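Local coordinates for protein cytosol aminopeptidase (Staphylococcus aureus subsp. aureus, PDB 3KZW) that probably removes N-terminal amino acids, leucine among them, from peptides as a metal-dependent aminopeptidase of the cytosol aminopeptidase family, here in a six-chain assembly, at residues Ser155-Tyr160 with Leu202-Ser207; Ala442-Ser447 with Ala465-Thr470. All blocks are in the same frame, centred on the assembly; numbering follows the deposited sequence.

How the contacts relate
Contact 1 comes first along the chain. It closes a loop of 41 residues, which includes strand 175-180 of the six-stranded N-terminal sheet, and brings the end of helix 144-157 against helix 188-208. It therefore joins the N-terminal part of the subunit to the start of the catalytic part. Contact 2 opens only after contact 1 has closed, so the two are in series and neither nests nor crosses. It closes a shorter loop of 17 residues within the catalytic domain and sets the end of helix 438-443 against helix 461-470. The contacts do not touch: their centres are 35 Å apart and their nearest atoms about 19 Å apart.

Contact 1 (Ser155-Tyr160 with Leu202-Ser207); sequences SERATY and LARDFS
In Tyr160, CG lies anti to the backbone N (chi1 174°), and this sends the phenol ring across to Arg204 of helix 188-208. The Arg204 chain is extended from CG to NE and runs past the tyrosine in the opposite direction. Its CD sits over one face of the ring, 3.8 Å from the centroid, in a CH-pi contact offset toward the rim. The ring and guanidinium planes are 37° apart, so the two groups are not stacked flat.

Each side chain ends in a polar bond to the other segment. Arg204 NH1 donates to Arg157 O at 2.8 Å with an N-H...O angle of 158°. The oxygen is met on a lone pair and lies in the guanidinium plane. At the far end, Tyr160 OH donates to Asp205 OD1 at 2.7 Å. The carboxylate oxygen is approached from its anti side, tilted out of the carboxylate plane, and lies at the ring edge. The Tyr160 hydroxyl also bonds to Asn208.

The guanidinium is gripped at all three nitrogens. NE bonds to Pro500 O, NH2 to Asn495 O, and NH1 also reaches Asn201 OD1. These bonds should fix its rotation. Arg157 CG packs 3.5 Å from Arg204 NH1, while Arg157 NE bonds to Gln154.

Arg157 to Tyr160 form a type I beta turn. Such a turn, gripped by a buried arginine from a second helix, marks the junction of the N-terminal and catalytic parts of this aminopeptidase.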
ATOM      1  N   SER A 155      30.210  33.353  10.115  1.00  2.65           N
ATOM      2  CA  SER A 155      29.808  34.713   9.749  1.00  2.65           C
ATOM      3  C   SER A 155      29.077  34.738   8.406  1.00  2.65           C
ATOM      4  O   SER A 155      28.318  35.664   8.121  1.00  2.67           O
ATOM      5  CB  SER A 155      31.016  35.656   9.724  1.00  2.61           C
ATOM      6  OG  SER A 155      31.870  35.373   8.630  1.00  2.64           O
ATOM      7  N   GLU A 156      29.309  33.709   7.592  1.00  2.66           N
ATOM      8  CA  GLU A 156      28.652  33.572   6.296  1.00  2.64           C
ATOM      9  C   GLU A 156      27.654  32.417   6.280  1.00  2.64           C
ATOM     10  O   GLU A 156      26.536  32.567   5.784  1.00  2.68           O
ATOM     11  CB  GLU A 156      29.688  33.383   5.182  1.00  2.64           C
ATOM     12  CG  GLU A 156      30.583  34.593   4.931  1.00  2.67           C
ATOM     13  CD  GLU A 156      29.865  35.742   4.231  1.00  2.78           C
ATOM     14  OE1 GLU A 156      28.799  35.513   3.615  1.00  2.79           O
ATOM     15  OE2 GLU A 156      30.377  36.882   4.291  1.00  2.83           O
ATOM     16  N   ARG A 157      28.058  31.274   6.831  1.00  2.64           N
ATOM     17  CA  ARG A 157      27.251  30.054   6.770  1.00  2.64           C
ATOM     18  C   ARG A 157      25.985  30.114   7.629  1.00  2.65           C
ATOM     19  O   ARG A 157      24.912  29.703   7.181  1.00  2.69           O
ATOM     20  CB  ARG A 157      28.085  28.817   7.120  1.00  2.55           C
ATOM     21  CG  ARG A 157      27.327  27.510   6.914  1.00  2.71           C
ATOM     22  CD  ARG A 157      28.206  26.280   6.979  1.00  2.68           C
ATOM     23  NE  ARG A 157      28.787  26.085   8.302  1.00  2.80           N
ATOM     24  CZ  ARG A 157      29.147  24.903   8.798  1.00  2.96           C
ATOM     25  NH1 ARG A 157      28.971  23.788   8.088  1.00  2.77           N
ATOM     26  NH2 ARG A 157      29.682  24.834  10.014  1.00  2.92           N
ATOM     27  N   ALA A 158      26.113  30.624   8.852  1.00  2.63           N
ATOM     28  CA  ALA A 158      24.992  30.673   9.790  1.00  2.65           C
ATOM     29  C   ALA A 158      23.959  31.736   9.420  1.00  2.66           C
ATOM     30  O   ALA A 158      22.783  31.613   9.767  1.00  2.66           O
ATOM     31  CB  ALA A 158      25.494  30.897  11.205  1.00  2.63           C
ATOM     32  N   THR A 159      24.407  32.769   8.710  1.00  2.63           N
ATOM     33  CA  THR A 159      23.561  33.913   8.370  1.00  2.63           C
ATOM     34  C   THR A 159      22.979  33.820   6.958  1.00  2.62           C
ATOM     35  O   THR A 159      22.378  34.775   6.463  1.00  2.64           O
ATOM     36  CB  THR A 159      24.338  35.232   8.504  1.00  2.62           C
ATOM     37  OG1 THR A 159      25.462  35.213   7.615  1.00  2.65           O
ATOM     38  CG2 THR A 159      24.827  35.423   9.930  1.00  2.66           C
ATOM     39  N   TYR A 160      23.161  32.668   6.320  1.00  2.62           N
ATOM     40  CA  TYR A 160      22.708  32.448   4.950  1.00  2.64           C
ATOM     41  C   TYR A 160      21.186  32.499   4.836  1.00  2.66           C
ATOM     42  O   TYR A 160      20.469  32.002   5.707  1.00  2.67           O
ATOM     43  CB  TYR A 160      23.240  31.107   4.429  1.00  2.61           C
ATOM     44  CG  TYR A 160      22.731  30.703   3.063  1.00  2.56           C
ATOM     45  CD1 TYR A 160      23.298  31.228   1.904  1.00  2.57           C
ATOM     46  CD2 TYR A 160      21.688  29.787   2.929  1.00  2.55           C
ATOM     47  CE1 TYR A 160      22.836  30.859   0.646  1.00  2.63           C
ATOM     48  CE2 TYR A 160      21.217  29.412   1.675  1.00  2.59           C
ATOM     49  CZ  TYR A 160      21.795  29.951   0.541  1.00  2.62           C
ATOM     50  OH  TYR A 160      21.336  29.582  -0.700  1.00  2.61           O
ATOM     51  N   LEU A 202      27.685  29.355  -1.967  1.00  2.61           N
ATOM     52  CA  LEU A 202      27.623  29.276  -3.424  1.00  2.65           C
ATOM     53  C   LEU A 202      26.986  27.956  -3.847  1.00  2.67           C
ATOM     54  O   LEU A 202      26.151  27.927  -4.752  1.00  2.70           O
ATOM     55  CB  LEU A 202      29.017  29.425  -4.047  1.00  2.65           C
ATOM     56  CG  LEU A 202      29.125  29.291  -5.575  1.00  2.66           C
ATOM     57  CD1 LEU A 202      28.487  30.477  -6.294  1.00  2.64           C
ATOM     58  CD2 LEU A 202      30.571  29.122  -6.005  1.00  2.67           C
ATOM     59  N   ALA A 203      27.392  26.875  -3.182  1.00  2.68           N
ATOM     60  CA  ALA A 203      26.829  25.548  -3.409  1.00  2.65           C
ATOM     61  C   ALA A 203      25.348  25.521  -3.033  1.00  2.67           C
ATOM     62  O   ALA A 203      24.523  24.955  -3.759  1.00  2.68           O
ATOM     63  CB  ALA A 203      27.606  24.506  -2.624  1.00  2.60           C
ATOM     64  N   ARG A 204      25.026  26.148  -1.901  1.00  2.63           N
ATOM     65  CA  ARG A 204      23.651  26.267  -1.420  1.00  2.63           C
ATOM     66  C   ARG A 204      22.753  27.001  -2.408  1.00  2.64           C
ATOM     67  O   ARG A 204      21.605  26.609  -2.609  1.00  2.71           O
ATOM     68  CB  ARG A 204      23.617  26.993  -0.076  1.00  2.64           C
ATOM     69  CG  ARG A 204      23.979  26.144   1.120  1.00  2.57           C
ATOM     70  CD  ARG A 204      24.114  27.020   2.345  1.00  2.60           C
ATOM     71  NE  ARG A 204      24.027  26.258   3.584  1.00  2.65           N
ATOM     72  CZ  ARG A 204      24.206  26.769   4.796  1.00  2.63           C
ATOM     73  NH1 ARG A 204      24.495  28.053   4.953  1.00  2.53           N
ATOM     74  NH2 ARG A 204      24.106  25.988   5.860  1.00  2.75           N
ATOM     75  N   ASP A 205      23.281  28.066  -3.012  1.00  2.64           N
ATOM     76  CA  ASP A 205      22.540  28.859  -3.994  1.00  2.65           C
ATOM     77  C   ASP A 205      22.129  28.029  -5.208  1.00  2.65           C
ATOM     78  O   ASP A 205      20.986  28.113  -5.664  1.00  2.68           O
ATOM     79  CB  ASP A 205      23.348  30.085  -4.428  1.00  2.64           C
ATOM     80  CG  ASP A 205      23.232  31.247  -3.449  1.00  2.72           C
ATOM     81  OD1 ASP A 205      22.373  31.202  -2.539  1.00  2.66           O
ATOM     82  OD2 ASP A 205      24.003  32.221  -3.599  1.00  2.79           O
ATOM     83  N   PHE A 206      23.057  27.225  -5.722  1.00  2.64           N
ATOM     84  CA  PHE A 206      22.765  26.325  -6.832  1.00  2.65           C
ATOM     85  C   PHE A 206      21.722  25.281  -6.445  1.00  2.64           C
ATOM     86  O   PHE A 206      20.843  24.957  -7.237  1.00  2.66           O
ATOM     87  CB  PHE A 206      24.037  25.633  -7.332  1.00  2.66           C
ATOM     88  CG  PHE A 206      24.917  26.508  -8.181  1.00  2.71           C
ATOM     89  CD1 PHE A 206      24.426  27.100  -9.342  1.00  2.73           C
ATOM     90  CD2 PHE A 206      26.249  26.721  -7.832  1.00  2.74           C
ATOM     91  CE1 PHE A 206      25.243  27.907 -10.133  1.00  2.77           C
ATOM     92  CE2 PHE A 206      27.075  27.525  -8.616  1.00  2.73           C
ATOM     93  CZ  PHE A 206      26.569  28.120  -9.770  1.00  2.74           C
ATOM     94  N   SER A 207      21.828  24.768  -5.223  1.00  2.64           N
ATOM     95  CA  SER A 207      20.925  23.733  -4.735  1.00  2.63           C
ATOM     96  C   SER A 207      19.507  24.256  -4.499  1.00  2.63           C
ATOM     97  O   SER A 207      18.532  23.585  -4.830  1.00  2.66           O
ATOM     98  CB  SER A 207      21.478  23.104  -3.456  1.00  2.62           C
ATOM     99  OG  SER A 207      22.764  22.551  -3.674  1.00  2.67           O
TER

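Contact 2 (Ala442-Ser447 with Ala465-Thr470). With NA (sodium ion), chain R.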
ATOM      1  N   ALA A 442      30.245  -8.871  -7.886  1.00  2.67           N
ATOM      2  CA  ALA A 442      29.658  -9.894  -8.743  1.00  2.63           C
ATOM      3  C   ALA A 442      28.244  -9.540  -9.198  1.00  2.69           C
ATOM      4  O   ALA A 442      27.884  -9.790 -10.348  1.00  2.79           O
ATOM      5  CB  ALA A 442      29.664 -11.241  -8.040  1.00  2.56           C
ATOM      6  N   SER A 443      27.450  -8.957  -8.302  1.00  2.67           N
ATOM      7  CA  SER A 443      26.028  -8.737  -8.570  1.00  2.66           C
ATOM      8  C   SER A 443      25.733  -7.610  -9.560  1.00  2.68           C
ATOM      9  O   SER A 443      24.646  -7.569 -10.143  1.00  2.72           O
ATOM     10  CB  SER A 443      25.238  -8.549  -7.271  1.00  2.63           C
ATOM     11  OG  SER A 443      25.603  -7.347  -6.622  1.00  2.89           O
ATOM     12  N   ILE A 444      26.695  -6.708  -9.762  1.00  2.64           N
ATOM     13  CA  ILE A 444      26.547  -5.655 -10.778  1.00  2.62           C
ATOM     14  C   ILE A 444      26.632  -6.237 -12.188  1.00  2.63           C
ATOM     15  O   ILE A 444      26.298  -5.572 -13.168  1.00  2.67           O
ATOM     16  CB  ILE A 444      27.564  -4.486 -10.612  1.00  2.59           C
ATOM     17  CG1 ILE A 444      29.012  -4.987 -10.697  1.00  2.66           C
ATOM     18  CG2 ILE A 444      27.302  -3.718  -9.312  1.00  2.58           C
ATOM     19  CD1 ILE A 444      30.030  -3.896 -10.962  1.00  2.55           C
ATOM     20  N   LYS A 445      27.069  -7.490 -12.272  1.00  2.63           N
ATOM     21  CA  LYS A 445      27.208  -8.192 -13.545  1.00  2.68           C
ATOM     22  C   LYS A 445      26.058  -9.174 -13.797  1.00  2.69           C
ATOM     23  O   LYS A 445      26.049  -9.876 -14.810  1.00  2.67           O
ATOM     24  CB  LYS A 445      28.552  -8.926 -13.598  1.00  2.66           C
ATOM     25  CG  LYS A 445      29.776  -8.006 -13.523  1.00  2.78           C
ATOM     26  CD  LYS A 445      31.074  -8.780 -13.292  1.00  2.70           C
ATOM     27  CE  LYS A 445      31.588  -9.428 -14.573  1.00  2.87           C
ATOM     28  NZ  LYS A 445      32.878 -10.147 -14.358  1.00  2.93           N
ATOM     29  N   HIS A 446      25.091  -9.214 -12.879  1.00  2.72           N
ATOM     30  CA  HIS A 446      23.949 -10.129 -12.989  1.00  2.71           C
ATOM     31  C   HIS A 446      22.883  -9.622 -13.965  1.00  2.69           C
ATOM     32  O   HIS A 446      21.772  -9.251 -13.568  1.00  2.66           O
ATOM     33  CB  HIS A 446      23.325 -10.422 -11.615  1.00  2.72           C
ATOM     34  CG  HIS A 446      24.171 -11.287 -10.730  1.00  2.82           C
ATOM     35  ND1 HIS A 446      24.022 -11.315  -9.360  1.00  2.87           N
ATOM     36  CD2 HIS A 446      25.175 -12.151 -11.017  1.00  2.78           C
ATOM     37  CE1 HIS A 446      24.894 -12.162  -8.841  1.00  2.85           C
ATOM     38  NE2 HIS A 446      25.607 -12.682  -9.825  1.00  2.84           N
ATOM     39  N   SER A 447      23.243  -9.605 -15.245  1.00  2.67           N
ATOM     40  CA  SER A 447      22.309  -9.295 -16.317  1.00  2.63           C
ATOM     41  C   SER A 447      22.293 -10.445 -17.308  1.00  2.67           C
ATOM     42  O   SER A 447      23.341 -11.009 -17.631  1.00  2.71           O
ATOM     43  CB  SER A 447      22.709  -8.008 -17.030  1.00  2.61           C
ATOM     44  OG  SER A 447      21.855  -7.760 -18.134  1.00  2.63           O
ATOM     45  N   ALA A 465      25.127   0.186  -5.425  1.00  2.59           N
ATOM     46  CA  ALA A 465      25.334   1.449  -6.129  1.00  2.57           C
ATOM     47  C   ALA A 465      26.804   1.874  -6.120  1.00  2.64           C
ATOM     48  O   ALA A 465      27.340   2.308  -7.142  1.00  2.61           O
ATOM     49  CB  ALA A 465      24.463   2.532  -5.528  1.00  2.58           C
ATOM     50  N   ALA A 466      27.447   1.733  -4.961  1.00  2.66           N
ATOM     51  CA  ALA A 466      28.856   2.075  -4.797  1.00  2.69           C
ATOM     52  C   ALA A 466      29.743   1.190  -5.671  1.00  2.68           C
ATOM     53  O   ALA A 466      30.676   1.675  -6.314  1.00  2.63           O
ATOM     54  CB  ALA A 466      29.258   1.955  -3.339  1.00  2.67           C
ATOM     55  N   SER A 467      29.432  -0.103  -5.690  1.00  2.69           N
ATOM     56  CA  SER A 467      30.139  -1.072  -6.522  1.00  2.65           C
ATOM     57  C   SER A 467      30.011  -0.725  -8.001  1.00  2.66           C
ATOM     58  O   SER A 467      30.970  -0.854  -8.760  1.00  2.72           O
ATOM     59  CB  SER A 467      29.598  -2.481  -6.272  1.00  2.63           C
ATOM     60  OG  SER A 467      30.283  -3.440  -7.058  1.00  2.74           O
ATOM     61  N   PHE A 468      28.822  -0.278  -8.397  1.00  2.65           N
ATOM     62  CA  PHE A 468      28.556   0.107  -9.780  1.00  2.63           C
ATOM     63  C   PHE A 468      29.391   1.316 -10.200  1.00  2.64           C
ATOM     64  O   PHE A 468      30.014   1.302 -11.262  1.00  2.66           O
ATOM     65  CB  PHE A 468      27.066   0.388  -9.983  1.00  2.55           C
ATOM     66  CG  PHE A 468      26.670   0.567 -11.422  1.00  2.54           C
ATOM     67  CD1 PHE A 468      26.722   1.820 -12.023  1.00  2.60           C
ATOM     68  CD2 PHE A 468      26.233  -0.516 -12.175  1.00  2.60           C
ATOM     69  CE1 PHE A 468      26.353   1.993 -13.357  1.00  2.59           C
ATOM     70  CE2 PHE A 468      25.860  -0.356 -13.507  1.00  2.58           C
ATOM     71  CZ  PHE A 468      25.921   0.902 -14.099  1.00  2.57           C
ATOM     72  N   VAL A 469      29.402   2.349  -9.361  1.00  2.67           N
ATOM     73  CA  VAL A 469      30.148   3.578  -9.636  1.00  2.65           C
ATOM     74  C   VAL A 469      31.665   3.348  -9.629  1.00  2.68           C
ATOM     75  O   VAL A 469      32.359   3.780 -10.552  1.00  2.70           O
ATOM     76  CB  VAL A 469      29.752   4.711  -8.653  1.00  2.66           C
ATOM     77  CG1 VAL A 469      30.625   5.944  -8.848  1.00  2.67           C
ATOM     78  CG2 VAL A 469      28.286   5.073  -8.831  1.00  2.62           C
ATOM     79  N   THR A 470      32.167   2.648  -8.609  1.00  2.68           N
ATOM     80  CA  THR A 470      33.613   2.442  -8.439  1.00  2.68           C
ATOM     81  C   THR A 470      34.210   1.465  -9.447  1.00  2.70           C
ATOM     82  O   THR A 470      35.435   1.353  -9.557  1.00  2.82           O
ATOM     83  CB  THR A 470      33.976   1.984  -7.012  1.00  2.66           C
ATOM     84  OG1 THR A 470      33.207   0.825  -6.670  1.00  2.76           O
ATOM     85  CG2 THR A 470      33.703   3.097  -6.003  1.00  2.67           C
TER
HETATM   86 NA    NA R 497      37.510   0.186  -8.973  1.00 29.39          NA
HETATM   87  O   HOH W   1      36.930  -1.868 -10.050  1.00  9.13           O
HETATM   88  O   HOH W   2      38.967   1.814  -8.246  1.00  2.00           O
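A small van der Waals contact in the catalytic domain joins the turn after helix 438-443 to the side of helix 461-470, near whose C-terminal part Thr470 O binds a sodium ion. Ile444 carries it from the turn, and Ser467 and Phe468 receive it. The nearest backbones are those of Ile444 and Phe468, with CA atoms 6.2 Å apart.

Both branches of Ile444 are used. CG2 lies 3.7 Å from Ser467 OG and also faces the backbone N of Phe468. It is 4.2 Å from Phe468 CB and comes to the ring at its edge, near the plane. With CG1 held between the backbone N and the carbonyl carbon (chi1 59°), CD1 reaches along Ser467, 3.9 Å from its carbonyl O. No hydrogen bond crosses between the segments. Ser467 OG makes a weak bond to Glu440 O, a second tie to the preceding helix, and the Phe468 side chain also touches Arg369 of helix 368-380.

Ser443 to His446 form a type I beta turn, closed by His446 N to Ser443 O at 3.2 Å. Just past it, Ser447 O accepts a bond from Lys166 of the second subunit.

About one turn beyond Ser467 is the metal site. Thr470 OG1 and N both bond to Ala466 O, from opposite faces of its plane. Thr470 O binds sodium at 2.5 Å. Two waters and Gly474 O are its other ligands. The arrangement is a beta turn packed by one isoleucine on a helix that carries a carbonyl-bound sodium site.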